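Local coordinates for protein glucose-6-phosphate isomerase (Plasmodium falciparum, PDB 3QKI) that probably interconverts alpha-D-glucose 6-phosphate and beta-D-fructose 6-phosphate, the second step of glycolysis, as a phosphoglucose isomerase of the GPI family, at residues Y84-L90 with A539-L543; T160-F166 with S279-V283; Y190-M195 with S451-I455. All coordinates share one frame; numbering follows the deposited sequence.

Interaction 1: Y84-L90 with A539-L543; sequences YAEEVEL and AEGFL
The phenol of Y84 reaches across to the C-terminal end of helix 523-543, where its OH donates to the backbone O of L543 at 2.7 Å. The acceptor lies at the edge of the tyrosine ring, and the donor sits in the carbonyl plane with a C=O...donor angle of 152°. The ring leans on the same residue with its flank, CE1 being 3.9 Å from L543 CD2, the two side chains running obliquely past each other. With CG anti to the carbonyl carbon (chi1 -64°), L543 packs CD2 against A85, V88 and L90; V88 CG2 meets it at 4.0 Å, nearly at a right angle. L90 divides its branches: CD2 joins the L543 methyl, while CD1 touches F542 CB at 3.7 Å and lies 3.5 Å from A539 O. CD1 also stands at the edge of the F542 ring. Y84 is held by a ring stack with F365, and helix 356-371 packs against L90, A539 and L543. Residues 84-90 run from the end of helix 75-87 into the start of helix 90-99 through a Schellman motif in which E89 has positive phi and occupies the N-cap position: a helix-to-helix turn packed on a helix C terminus.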
ATOM      1  N   TYR A  84     -33.229  -5.524   4.553  1.00 15.50           N
ATOM      2  CA  TYR A  84     -32.632  -4.286   5.062  1.00 15.04           C
ATOM      3  C   TYR A  84     -32.412  -3.269   3.908  1.00 17.43           C
ATOM      4  O   TYR A  84     -32.774  -2.110   4.059  1.00 16.76           O
ATOM      5  CB  TYR A  84     -31.332  -4.563   5.840  1.00 15.32           C
ATOM      6  CG  TYR A  84     -30.678  -3.278   6.284  1.00 16.08           C
ATOM      7  CD1 TYR A  84     -29.678  -2.682   5.518  1.00 18.48           C
ATOM      8  CD2 TYR A  84     -31.115  -2.608   7.424  1.00 15.80           C
ATOM      9  CE1 TYR A  84     -29.105  -1.472   5.896  1.00 20.95           C
ATOM     10  CE2 TYR A  84     -30.566  -1.384   7.796  1.00 15.96           C
ATOM     11  CZ  TYR A  84     -29.556  -0.824   7.033  1.00 19.15           C
ATOM     12  OH  TYR A  84     -28.966   0.343   7.418  1.00 16.50           O
ATOM     13  N   ALA A  85     -31.859  -3.705   2.760  1.00 14.16           N
ATOM     14  CA  ALA A  85     -31.675  -2.845   1.577  1.00 13.47           C
ATOM     15  C   ALA A  85     -33.033  -2.252   1.131  1.00 19.16           C
ATOM     16  O   ALA A  85     -33.109  -1.057   0.818  1.00 19.52           O
ATOM     17  CB  ALA A  85     -31.061  -3.639   0.440  1.00 14.02           C
ATOM     18  N   GLU A  86     -34.102  -3.058   1.172  1.00 17.84           N
ATOM     19  CA  GLU A  86     -35.476  -2.605   0.835  1.00 19.08           C
ATOM     20  C   GLU A  86     -35.987  -1.569   1.870  1.00 24.58           C
ATOM     21  O   GLU A  86     -36.529  -0.532   1.497  1.00 24.10           O
ATOM     22  CB  GLU A  86     -36.430  -3.809   0.797  1.00 20.05           C
ATOM     23  CG  GLU A  86     -36.269  -4.643  -0.455  1.00 28.55           C
ATOM     24  CD  GLU A  86     -36.889  -6.028  -0.456  1.00 49.44           C
ATOM     25  OE1 GLU A  86     -37.449  -6.450   0.583  1.00 42.50           O
ATOM     26  OE2 GLU A  86     -36.788  -6.706  -1.504  1.00 48.48           O
ATOM     27  N   GLU A  87     -35.768  -1.842   3.165  1.00 21.71           N
ATOM     28  CA  GLU A  87     -36.175  -0.950   4.243  1.00 21.92           C
ATOM     29  C   GLU A  87     -35.488   0.434   4.205  1.00 26.28           C
ATOM     30  O   GLU A  87     -36.118   1.428   4.567  1.00 27.17           O
ATOM     31  CB  GLU A  87     -36.022  -1.632   5.596  1.00 23.27           C
ATOM     32  CG  GLU A  87     -36.999  -1.079   6.614  1.00 36.53           C
ATOM     33  CD  GLU A  87     -37.019  -1.708   7.990  1.00 56.13           C
ATOM     34  OE1 GLU A  87     -36.643  -2.893   8.130  1.00 38.24           O
ATOM     35  OE2 GLU A  87     -37.487  -1.025   8.928  1.00 54.89           O
ATOM     36  N   VAL A  88     -34.222   0.507   3.759  1.00 20.35           N
ATOM     37  CA  VAL A  88     -33.525   1.800   3.607  1.00 19.17           C
ATOM     38  C   VAL A  88     -33.798   2.439   2.230  1.00 22.16           C
ATOM     39  O   VAL A  88     -33.257   3.511   1.935  1.00 21.78           O
ATOM     40  CB  VAL A  88     -31.999   1.765   3.895  1.00 22.71           C
ATOM     41  CG1 VAL A  88     -31.714   1.436   5.334  1.00 22.90           C
ATOM     42  CG2 VAL A  88     -31.258   0.826   2.952  1.00 22.30           C
ATOM     43  N   GLU A  89     -34.611   1.778   1.389  1.00 19.55           N
ATOM     44  CA  GLU A  89     -35.002   2.244   0.050  1.00 19.93           C
ATOM     45  C   GLU A  89     -33.787   2.434  -0.850  1.00 23.54           C
ATOM     46  O   GLU A  89     -33.665   3.442  -1.543  1.00 22.26           O
ATOM     47  CB  GLU A  89     -35.865   3.528   0.127  1.00 20.40           C
ATOM     48  CG  GLU A  89     -37.131   3.355   0.938  1.00 31.45           C
ATOM     49  CD  GLU A  89     -38.004   4.589   0.981  1.00 62.38           C
ATOM     50  OE1 GLU A  89     -37.631   5.563   1.675  1.00 75.96           O
ATOM     51  OE2 GLU A  89     -39.072   4.574   0.328  1.00 49.45           O
ATOM     52  N   LEU A  90     -32.885   1.444  -0.825  1.00 20.84           N
ATOM     53  CA  LEU A  90     -31.657   1.462  -1.587  1.00 19.84           C
ATOM     54  C   LEU A  90     -31.916   1.654  -3.077  1.00 23.13           C
ATOM     55  O   LEU A  90     -31.257   2.493  -3.677  1.00 22.23           O
ATOM     56  CB  LEU A  90     -30.831   0.187  -1.329  1.00 19.27           C
ATOM     57  CG  LEU A  90     -29.513   0.039  -2.092  1.00 22.46           C
ATOM     58  CD1 LEU A  90     -28.560   1.149  -1.744  1.00 22.18           C
ATOM     59  CD2 LEU A  90     -28.865  -1.284  -1.785  1.00 22.96           C
ATOM     60  N   ALA A 539     -23.742   2.057  -3.098  1.00 11.82           N
ATOM     61  CA  ALA A 539     -24.752   1.243  -2.411  1.00 11.91           C
ATOM     62  C   ALA A 539     -24.480   1.234  -0.916  1.00 15.26           C
ATOM     63  O   ALA A 539     -25.412   1.392  -0.130  1.00 16.03           O
ATOM     64  CB  ALA A 539     -24.754  -0.185  -2.947  1.00 12.63           C
ATOM     65  N   GLU A 540     -23.203   1.099  -0.521  1.00 10.57           N
ATOM     66  CA  GLU A 540     -22.832   1.036   0.869  1.00  9.73           C
ATOM     67  C   GLU A 540     -23.085   2.337   1.646  1.00 14.78           C
ATOM     68  O   GLU A 540     -23.483   2.278   2.815  1.00 13.60           O
ATOM     69  CB  GLU A 540     -21.405   0.496   1.044  1.00 11.20           C
ATOM     70  CG  GLU A 540     -21.205  -0.140   2.402  1.00 24.94           C
ATOM     71  CD  GLU A 540     -19.940  -0.949   2.574  1.00 43.68           C
ATOM     72  OE1 GLU A 540     -19.189  -1.129   1.585  1.00 28.93           O
ATOM     73  OE2 GLU A 540     -19.711  -1.427   3.708  1.00 34.51           O
ATOM     74  N   GLY A 541     -22.881   3.492   1.000  1.00 13.37           N
ATOM     75  CA  GLY A 541     -23.133   4.793   1.625  1.00 12.44           C
ATOM     76  C   GLY A 541     -24.602   4.939   1.980  1.00 14.15           C
ATOM     77  O   GLY A 541     -24.927   5.404   3.073  1.00 14.42           O
ATOM     78  N   PHE A 542     -25.494   4.451   1.099  1.00 10.35           N
ATOM     79  CA  PHE A 542     -26.942   4.453   1.334  1.00 10.77           C
ATOM     80  C   PHE A 542     -27.350   3.478   2.433  1.00 17.13           C
ATOM     81  O   PHE A 542     -28.187   3.828   3.266  1.00 17.47           O
ATOM     82  CB  PHE A 542     -27.754   4.235   0.049  1.00 11.45           C
ATOM     83  CG  PHE A 542     -27.666   5.397  -0.937  1.00 13.39           C
ATOM     84  CD1 PHE A 542     -27.852   6.709  -0.515  1.00 14.20           C
ATOM     85  CD2 PHE A 542     -27.434   5.165  -2.296  1.00 15.64           C
ATOM     86  CE1 PHE A 542     -27.807   7.772  -1.427  1.00 15.74           C
ATOM     87  CE2 PHE A 542     -27.347   6.232  -3.201  1.00 16.75           C
ATOM     88  CZ  PHE A 542     -27.527   7.528  -2.759  1.00 15.00           C
ATOM     89  N   LEU A 543     -26.698   2.301   2.495  1.00 14.92           N
ATOM     90  CA  LEU A 543     -26.924   1.331   3.582  1.00 14.12           C
ATOM     91  C   LEU A 543     -26.501   1.965   4.920  1.00 17.83           C
ATOM     92  O   LEU A 543     -27.195   1.797   5.924  1.00 16.19           O
ATOM     93  CB  LEU A 543     -26.129   0.024   3.362  1.00 13.12           C
ATOM     94  CG  LEU A 543     -26.478  -0.838   2.145  1.00 15.06           C
ATOM     95  CD1 LEU A 543     -25.551  -2.046   2.081  1.00 14.94           C
ATOM     96  CD2 LEU A 543     -27.941  -1.271   2.155  1.00 17.50           C
TER

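Interaction 2: T160-F166 with S279-V283; sequences TCKNTKF and SKHMV
The imidazole of H281 accepts a hydrogen bond from the backbone of C161, C161 N to H281 NE2 at 3.0 Å, with an N-H...acceptor angle of 155° and the donor close to the ring plane. The packing is tight around this ring. F166 presents its edge to one face of H281 in a T-shaped pair, centroids 5.0 Å apart and planes at 66°, with CE1 3.6 Å from H281 ND1. T160 CG2 sits over the centre of the F166 ring, and T160 CB touches H281 NE2 at 3.7 Å. The C161 thiol, turned between N and carbonyl carbon (chi1 60°), brings SG to 3.4 Å from H281 NE2, oblique to the ring. The other side is looser and wetter. There the extended K280 chain runs beside the turn, and a water donates to T160 O at 2.7 Å while accepting from K280 NZ at 3.1 Å; K280 NZ also bonds N277. A type I turn from T160 to N163 carries T160 and C161. NE2 accepts from an amide while ND1 bonds the backbone O of T243, which is consistent with a neutral imidazole, protonated at ND1 and held in one flip between loop 160-166 and the start of strand 243-248.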
ATOM      1  N   THR A 160       5.873  17.242 -31.356  1.00 17.78           N
ATOM      2  CA  THR A 160       6.630  17.996 -30.358  1.00 17.80           C
ATOM      3  C   THR A 160       7.154  19.270 -31.033  1.00 23.76           C
ATOM      4  O   THR A 160       6.963  19.442 -32.244  1.00 21.84           O
ATOM      5  CB  THR A 160       7.815  17.157 -29.862  1.00 20.71           C
ATOM      6  OG1 THR A 160       8.750  16.992 -30.924  1.00 21.37           O
ATOM      7  CG2 THR A 160       7.395  15.776 -29.272  1.00 15.73           C
ATOM      8  N   CYS A 161       7.860  20.116 -30.282  1.00 22.67           N
ATOM      9  CA  CYS A 161       8.451  21.340 -30.818  1.00 24.36           C
ATOM     10  C   CYS A 161       9.605  21.015 -31.791  1.00 30.88           C
ATOM     11  O   CYS A 161       9.949  21.860 -32.627  1.00 32.58           O
ATOM     12  CB  CYS A 161       8.922  22.236 -29.684  1.00 25.12           C
ATOM     13  SG  CYS A 161      10.164  21.464 -28.632  1.00 29.43           S
ATOM     14  N   LYS A 162      10.189  19.792 -31.691  1.00 25.61           N
ATOM     15  CA  LYS A 162      11.245  19.343 -32.594  1.00 25.31           C
ATOM     16  C   LYS A 162      10.681  18.516 -33.766  1.00 27.87           C
ATOM     17  O   LYS A 162      11.431  17.805 -34.418  1.00 27.66           O
ATOM     18  CB  LYS A 162      12.411  18.641 -31.838  1.00 27.99           C
ATOM     19  CG  LYS A 162      12.045  17.345 -31.123  1.00 48.78           C
ATOM     20  CD  LYS A 162      13.287  16.544 -30.685  1.00 59.00           C
ATOM     21  CE  LYS A 162      12.935  15.224 -30.031  1.00 62.61           C
ATOM     22  NZ  LYS A 162      14.110  14.574 -29.384  1.00 70.87           N
ATOM     23  N   ASN A 163       9.351  18.638 -34.029  1.00 25.37           N
ATOM     24  CA  ASN A 163       8.602  17.936 -35.073  0.50 25.15           C
ATOM     25  C   ASN A 163       8.792  16.407 -35.045  1.00 29.94           C
ATOM     26  O   ASN A 163       8.900  15.728 -36.074  1.00 31.20           O
ATOM     27  CB  ASN A 163       8.767  18.595 -36.460  0.50 24.60           C
ATOM     28  CG  ASN A 163       8.243  20.020 -36.520  0.50 29.89           C
ATOM     29  OD1 ASN A 163       9.009  20.979 -36.573  0.50 28.48           O
ATOM     30  ND2 ASN A 163       6.926  20.202 -36.488  0.50 14.40           N
ATOM     31  N   THR A 164       8.791  15.857 -33.837  1.00 24.55           N
ATOM     32  CA  THR A 164       8.902  14.418 -33.619  1.00 23.88           C
ATOM     33  C   THR A 164       7.664  13.954 -32.835  1.00 24.78           C
ATOM     34  O   THR A 164       6.878  14.779 -32.371  1.00 23.57           O
ATOM     35  CB  THR A 164      10.191  14.092 -32.863  1.00 29.55           C
ATOM     36  OG1 THR A 164      10.123  14.733 -31.592  1.00 28.08           O
ATOM     37  CG2 THR A 164      11.468  14.519 -33.634  1.00 24.97           C
ATOM     38  N   LYS A 165       7.493  12.650 -32.691  1.00 20.23           N
ATOM     39  CA  LYS A 165       6.386  12.111 -31.935  1.00 19.98           C
ATOM     40  C   LYS A 165       6.670  12.217 -30.445  1.00 23.17           C
ATOM     41  O   LYS A 165       7.817  12.044 -30.027  1.00 22.29           O
ATOM     42  CB  LYS A 165       6.166  10.651 -32.308  1.00 21.44           C
ATOM     43  CG  LYS A 165       5.104  10.531 -33.373  1.00 28.92           C
ATOM     44  CD  LYS A 165       4.730   9.134 -33.540  1.00 30.71           C
ATOM     45  CE  LYS A 165       3.698   8.641 -32.587  1.00 22.16           C
ATOM     46  NZ  LYS A 165       3.406   7.239 -32.921  1.00 32.22           N
ATOM     47  N   PHE A 166       5.623  12.471 -29.640  1.00 19.29           N
ATOM     48  CA  PHE A 166       5.776  12.475 -28.176  1.00 18.30           C
ATOM     49  C   PHE A 166       6.083  11.045 -27.724  1.00 22.88           C
ATOM     50  O   PHE A 166       5.593  10.087 -28.337  1.00 22.12           O
ATOM     51  CB  PHE A 166       4.497  12.970 -27.496  1.00 18.49           C
ATOM     52  CG  PHE A 166       4.319  14.462 -27.571  1.00 17.81           C
ATOM     53  CD1 PHE A 166       4.913  15.293 -26.631  1.00 18.99           C
ATOM     54  CD2 PHE A 166       3.564  15.040 -28.591  1.00 17.81           C
ATOM     55  CE1 PHE A 166       4.767  16.675 -26.710  1.00 19.20           C
ATOM     56  CE2 PHE A 166       3.410  16.417 -28.667  1.00 20.33           C
ATOM     57  CZ  PHE A 166       4.025  17.234 -27.725  1.00 18.01           C
ATOM     58  N   SER A 279       3.329  25.553 -25.554  1.00 18.50           N
ATOM     59  CA  SER A 279       1.905  25.209 -25.639  0.50 17.20           C
ATOM     60  C   SER A 279       1.666  23.864 -26.329  1.00 21.98           C
ATOM     61  O   SER A 279       0.626  23.242 -26.098  1.00 23.40           O
ATOM     62  CB  SER A 279       1.098  26.320 -26.311  0.50 19.64           C
ATOM     63  OG  SER A 279       1.300  26.343 -27.713  0.50 25.85           O
ATOM     64  N   LYS A 280       2.619  23.394 -27.170  1.00 19.23           N
ATOM     65  CA  LYS A 280       2.466  22.094 -27.828  1.00 18.35           C
ATOM     66  C   LYS A 280       2.715  20.968 -26.811  1.00 19.83           C
ATOM     67  O   LYS A 280       2.189  19.871 -26.988  1.00 21.69           O
ATOM     68  CB  LYS A 280       3.449  21.918 -28.988  1.00 22.70           C
ATOM     69  CG  LYS A 280       3.280  22.876 -30.129  1.00 23.73           C
ATOM     70  CD  LYS A 280       4.396  22.662 -31.106  1.00 26.41           C
ATOM     71  CE  LYS A 280       4.388  23.683 -32.210  1.00 37.69           C
ATOM     72  NZ  LYS A 280       5.571  23.509 -33.094  1.00 51.13           N
ATOM     73  N   HIS A 281       3.490  21.255 -25.742  1.00 14.61           N
ATOM     74  CA  HIS A 281       3.894  20.292 -24.706  1.00 14.00           C
ATOM     75  C   HIS A 281       3.026  20.291 -23.426  1.00 19.05           C
ATOM     76  O   HIS A 281       3.320  19.547 -22.479  1.00 19.95           O
ATOM     77  CB  HIS A 281       5.379  20.518 -24.356  1.00 12.91           C
ATOM     78  CG  HIS A 281       6.307  20.078 -25.460  1.00 15.60           C
ATOM     79  ND1 HIS A 281       7.116  18.964 -25.324  1.00 16.73           N
ATOM     80  CD2 HIS A 281       6.513  20.612 -26.688  1.00 15.83           C
ATOM     81  CE1 HIS A 281       7.779  18.855 -26.468  1.00 15.21           C
ATOM     82  NE2 HIS A 281       7.462  19.833 -27.311  1.00 14.87           N
ATOM     83  N   MET A 282       2.002  21.145 -23.373  1.00 15.04           N
ATOM     84  CA  MET A 282       1.153  21.282 -22.191  1.00 15.48           C
ATOM     85  C   MET A 282      -0.315  21.138 -22.474  1.00 21.36           C
ATOM     86  O   MET A 282      -0.845  21.737 -23.413  1.00 22.07           O
ATOM     87  CB  MET A 282       1.393  22.636 -21.513  1.00 17.71           C
ATOM     88  CG  MET A 282       2.841  22.892 -21.176  1.00 21.67           C
ATOM     89  SD  MET A 282       3.036  24.344 -20.159  1.00 27.55           S
ATOM     90  CE  MET A 282       3.318  23.575 -18.622  1.00 26.50           C
ATOM     91  N   VAL A 283      -0.979  20.319 -21.662  1.00 18.82           N
ATOM     92  CA  VAL A 283      -2.419  20.139 -21.712  1.00 18.33           C
ATOM     93  C   VAL A 283      -3.039  20.268 -20.315  1.00 19.89           C
ATOM     94  O   VAL A 283      -2.356  20.036 -19.300  1.00 18.26           O
ATOM     95  CB  VAL A 283      -2.975  18.989 -22.599  1.00 23.79           C
ATOM     96  CG1 VAL A 283      -1.940  18.433 -23.550  1.00 24.18           C
ATOM     97  CG2 VAL A 283      -3.629  17.888 -21.802  1.00 23.99           C
TER
HETATM   98  O   HOH W   1       5.216  20.542 -33.979  1.00 30.35           O

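Interaction 3: Y190-M195 with S451-I455; sequences YYYYNM and SHFPI
Y191 holds CG anti to its N (chi1 179°), and H452 holds CG anti to its carbonyl carbon (chi1 -79°), which together lay the imidazole against the CB of the tyrosine. The result is a CH-pi contact: Y191 CB stands over one face of the H452 ring, offset toward the rim, with H452 NE2 its nearest atom at 3.6 Å. The two aromatic rings themselves meet only obliquely, their planes at 54°, and M195 CB covers part of a face of the Y191 ring. M195, bent at chi2 and chi3, curls its CE back to within 3.6 Å of H452 O.

The same carbonyl is gripped by N194, whose ND2 donates to H452 O at 2.7 Å with an N-H...acceptor angle of 163°. The oxygen lies near the amide plane of N194, but the donor approaches from above the carbonyl plane. N194 ND2 also lies 3.7 Å from F453 CD1, at the edge of the phenylalanine ring. The far end of the amide is held by Y212, whose OH bonds N194 OD1, which is consistent with the modelled flip of this buried group. H452 is secured in the same way, NE2 by the backbone O of L521 and ND1 by N384, while F382 meets its ring edge-to-face.

S451 shapes the loop: its OG accepts from F453 N at 2.9 Å, forming an ST turn. N229 of the second subunit bonds H452 N, and N232 of that subunit packs on Y190 and F453. This is a loop after strand 443-448 pinned to helix 179-197, where a wider pi-type turn spans 192-195, at the dimer interface of the phosphoglucose isomerase fold.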
ATOM      1  N   TYR A 190       0.410  -3.892 -19.992  1.00 14.60           N
ATOM      2  CA  TYR A 190       0.947  -5.150 -20.514  1.00 13.31           C
ATOM      3  C   TYR A 190      -0.026  -5.844 -21.412  1.00 16.00           C
ATOM      4  O   TYR A 190       0.404  -6.507 -22.345  1.00 13.26           O
ATOM      5  CB  TYR A 190       1.507  -6.061 -19.409  1.00 13.37           C
ATOM      6  CG  TYR A 190       2.852  -5.556 -18.942  1.00 15.34           C
ATOM      7  CD1 TYR A 190       3.983  -5.675 -19.752  1.00 17.23           C
ATOM      8  CD2 TYR A 190       2.979  -4.851 -17.748  1.00 15.88           C
ATOM      9  CE1 TYR A 190       5.224  -5.197 -19.340  1.00 14.72           C
ATOM     10  CE2 TYR A 190       4.218  -4.346 -17.334  1.00 16.88           C
ATOM     11  CZ  TYR A 190       5.341  -4.536 -18.129  1.00 20.87           C
ATOM     12  OH  TYR A 190       6.561  -4.003 -17.746  1.00 18.27           O
ATOM     13  N   TYR A 191      -1.351  -5.648 -21.196  1.00 14.23           N
ATOM     14  CA  TYR A 191      -2.334  -6.236 -22.111  1.00 13.95           C
ATOM     15  C   TYR A 191      -2.166  -5.540 -23.473  1.00 19.57           C
ATOM     16  O   TYR A 191      -2.084  -6.191 -24.510  1.00 19.69           O
ATOM     17  CB  TYR A 191      -3.754  -6.077 -21.571  1.00 14.19           C
ATOM     18  CG  TYR A 191      -4.800  -6.653 -22.496  1.00 14.80           C
ATOM     19  CD1 TYR A 191      -5.472  -5.845 -23.406  1.00 17.02           C
ATOM     20  CD2 TYR A 191      -5.091  -8.013 -22.491  1.00 16.60           C
ATOM     21  CE1 TYR A 191      -6.419  -6.372 -24.284  1.00 16.12           C
ATOM     22  CE2 TYR A 191      -6.026  -8.559 -23.378  1.00 18.20           C
ATOM     23  CZ  TYR A 191      -6.682  -7.732 -24.276  1.00 25.91           C
ATOM     24  OH  TYR A 191      -7.614  -8.242 -25.138  1.00 29.94           O
ATOM     25  N   TYR A 192      -2.032  -4.209 -23.444  1.00 15.13           N
ATOM     26  CA  TYR A 192      -1.816  -3.418 -24.623  1.00 12.89           C
ATOM     27  C   TYR A 192      -0.464  -3.783 -25.309  1.00 17.41           C
ATOM     28  O   TYR A 192      -0.459  -4.081 -26.505  1.00 16.90           O
ATOM     29  CB  TYR A 192      -1.906  -1.944 -24.232  1.00 11.02           C
ATOM     30  CG  TYR A 192      -1.374  -0.979 -25.264  1.00 13.39           C
ATOM     31  CD1 TYR A 192      -2.084  -0.719 -26.444  1.00 14.09           C
ATOM     32  CD2 TYR A 192      -0.178  -0.301 -25.055  1.00 13.00           C
ATOM     33  CE1 TYR A 192      -1.609   0.199 -27.381  1.00 14.26           C
ATOM     34  CE2 TYR A 192       0.310   0.599 -25.987  1.00 14.68           C
ATOM     35  CZ  TYR A 192      -0.409   0.851 -27.148  1.00 18.30           C
ATOM     36  OH  TYR A 192       0.097   1.756 -28.044  1.00 20.63           O
ATOM     37  N   TYR A 193       0.654  -3.836 -24.561  1.00 12.75           N
ATOM     38  CA  TYR A 193       1.952  -4.180 -25.184  1.00 12.32           C
ATOM     39  C   TYR A 193       2.003  -5.586 -25.758  1.00 16.27           C
ATOM     40  O   TYR A 193       2.544  -5.781 -26.841  1.00 16.13           O
ATOM     41  CB  TYR A 193       3.129  -4.087 -24.216  1.00 10.93           C
ATOM     42  CG  TYR A 193       3.320  -2.807 -23.445  1.00 11.37           C
ATOM     43  CD1 TYR A 193       3.067  -1.567 -24.032  1.00 13.50           C
ATOM     44  CD2 TYR A 193       3.894  -2.823 -22.173  1.00 11.15           C
ATOM     45  CE1 TYR A 193       3.244  -0.383 -23.315  1.00 15.07           C
ATOM     46  CE2 TYR A 193       4.133  -1.648 -21.477  1.00 11.06           C
ATOM     47  CZ  TYR A 193       3.797  -0.431 -22.040  1.00 22.11           C
ATOM     48  OH  TYR A 193       4.055   0.721 -21.317  1.00 21.30           O
ATOM     49  N   ASN A 194       1.501  -6.566 -25.000  1.00 13.38           N
ATOM     50  CA  ASN A 194       1.607  -7.986 -25.327  1.00 13.69           C
ATOM     51  C   ASN A 194       0.582  -8.465 -26.346  1.00 19.77           C
ATOM     52  O   ASN A 194       0.966  -9.130 -27.313  1.00 17.89           O
ATOM     53  CB  ASN A 194       1.572  -8.857 -24.052  1.00 10.74           C
ATOM     54  CG  ASN A 194       2.686  -8.532 -23.083  1.00 19.10           C
ATOM     55  OD1 ASN A 194       3.639  -7.819 -23.411  1.00 13.64           O
ATOM     56  ND2 ASN A 194       2.593  -9.048 -21.868  1.00 12.19           N
ATOM     57  N   MET A 195      -0.709  -8.185 -26.090  1.00 16.49           N
ATOM     58  CA  MET A 195      -1.823  -8.619 -26.938  1.00 17.30           C
ATOM     59  C   MET A 195      -2.005  -7.748 -28.170  1.00 20.70           C
ATOM     60  O   MET A 195      -2.347  -8.260 -29.224  1.00 20.76           O
ATOM     61  CB  MET A 195      -3.124  -8.729 -26.108  1.00 19.97           C
ATOM     62  CG  MET A 195      -3.357 -10.108 -25.516  1.00 25.08           C
ATOM     63  SD  MET A 195      -1.962 -10.848 -24.617  1.00 30.62           S
ATOM     64  CE  MET A 195      -2.120 -10.134 -23.092  1.00 26.87           C
ATOM     65  N   SER A 451      -3.266 -15.140 -17.971  1.00 12.45           N
ATOM     66  CA  SER A 451      -2.197 -14.200 -17.675  1.00 12.42           C
ATOM     67  C   SER A 451      -2.053 -13.157 -18.806  1.00 16.98           C
ATOM     68  O   SER A 451      -2.487 -13.406 -19.929  1.00 19.01           O
ATOM     69  CB  SER A 451      -0.873 -14.964 -17.578  1.00 15.04           C
ATOM     70  OG  SER A 451       0.183 -14.080 -17.234  1.00 18.46           O
ATOM     71  N   HIS A 452      -1.364 -12.032 -18.537  1.00 13.07           N
ATOM     72  CA  HIS A 452      -0.986 -11.073 -19.584  1.00 12.84           C
ATOM     73  C   HIS A 452       0.367 -11.531 -20.183  1.00 16.24           C
ATOM     74  O   HIS A 452       0.792 -11.014 -21.206  1.00 16.71           O
ATOM     75  CB  HIS A 452      -0.836  -9.642 -19.019  1.00 13.51           C
ATOM     76  CG  HIS A 452      -2.137  -8.906 -18.803  1.00 17.31           C
ATOM     77  ND1 HIS A 452      -2.176  -7.717 -18.090  1.00 18.77           N
ATOM     78  CD2 HIS A 452      -3.397  -9.211 -19.211  1.00 18.64           C
ATOM     79  CE1 HIS A 452      -3.448  -7.345 -18.083  1.00 18.32           C
ATOM     80  NE2 HIS A 452      -4.221  -8.217 -18.735  1.00 18.16           N
ATOM     81  N   PHE A 453       1.090 -12.445 -19.491  1.00 13.65           N
ATOM     82  CA  PHE A 453       2.393 -12.948 -19.930  1.00 13.36           C
ATOM     83  C   PHE A 453       2.522 -14.441 -19.560  1.00 15.57           C
ATOM     84  O   PHE A 453       3.261 -14.771 -18.646  1.00 13.80           O
ATOM     85  CB  PHE A 453       3.533 -12.097 -19.336  1.00 15.30           C
ATOM     86  CG  PHE A 453       4.871 -12.284 -20.020  1.00 16.82           C
ATOM     87  CD1 PHE A 453       5.103 -11.758 -21.287  1.00 19.81           C
ATOM     88  CD2 PHE A 453       5.909 -12.974 -19.385  1.00 18.13           C
ATOM     89  CE1 PHE A 453       6.349 -11.923 -21.908  1.00 21.05           C
ATOM     90  CE2 PHE A 453       7.149 -13.137 -20.010  1.00 19.91           C
ATOM     91  CZ  PHE A 453       7.355 -12.621 -21.267  1.00 19.13           C
ATOM     92  N   PRO A 454       1.779 -15.352 -20.226  1.00 15.47           N
ATOM     93  CA  PRO A 454       1.839 -16.769 -19.826  1.00 15.84           C
ATOM     94  C   PRO A 454       3.228 -17.382 -20.000  1.00 19.31           C
ATOM     95  O   PRO A 454       3.928 -17.145 -20.981  1.00 18.80           O
ATOM     96  CB  PRO A 454       0.784 -17.448 -20.708  1.00 17.64           C
ATOM     97  CG  PRO A 454       0.544 -16.531 -21.817  1.00 22.10           C
ATOM     98  CD  PRO A 454       0.839 -15.151 -21.351  1.00 16.79           C
ATOM     99  N   ILE A 455       3.647 -18.088 -18.983  1.00 16.20           N
ATOM    100  CA  ILE A 455       4.908 -18.801 -18.931  1.00 13.77           C
ATOM    101  C   ILE A 455       4.616 -20.238 -18.576  1.00 19.40           C
ATOM    102  O   ILE A 455       3.873 -20.508 -17.626  1.00 18.79           O
ATOM    103  CB  ILE A 455       5.935 -18.162 -17.943  1.00 14.42           C
ATOM    104  CG1 ILE A 455       6.344 -16.739 -18.388  1.00 12.72           C
ATOM    105  CG2 ILE A 455       7.160 -19.076 -17.794  1.00 15.57           C
ATOM    106  CD1 ILE A 455       7.198 -15.993 -17.404  1.00 13.42           C
TER

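From the N terminus, 84-90 comes first, at the junction of helices 75-87 and 90-99, and its partner 539-543 arrives only at the end of helix 523-543, so interaction 1 closes a loop of 448 residues that encloses the other two. Inside it, 160-166 pairs with 279-283, joining the loops that lead into strands 168-172 and 282-285 of the five-stranded parallel sheet. Helix 179-197 starts interaction 3, which ends at 451-455, after strand 443-448 of the six-stranded mixed sheet, thus linking the two sheet regions. Interactions 2 and 3 cross along the chain, their nearest atoms about 8 Å apart; interaction 1 lies across the chain's centre from both.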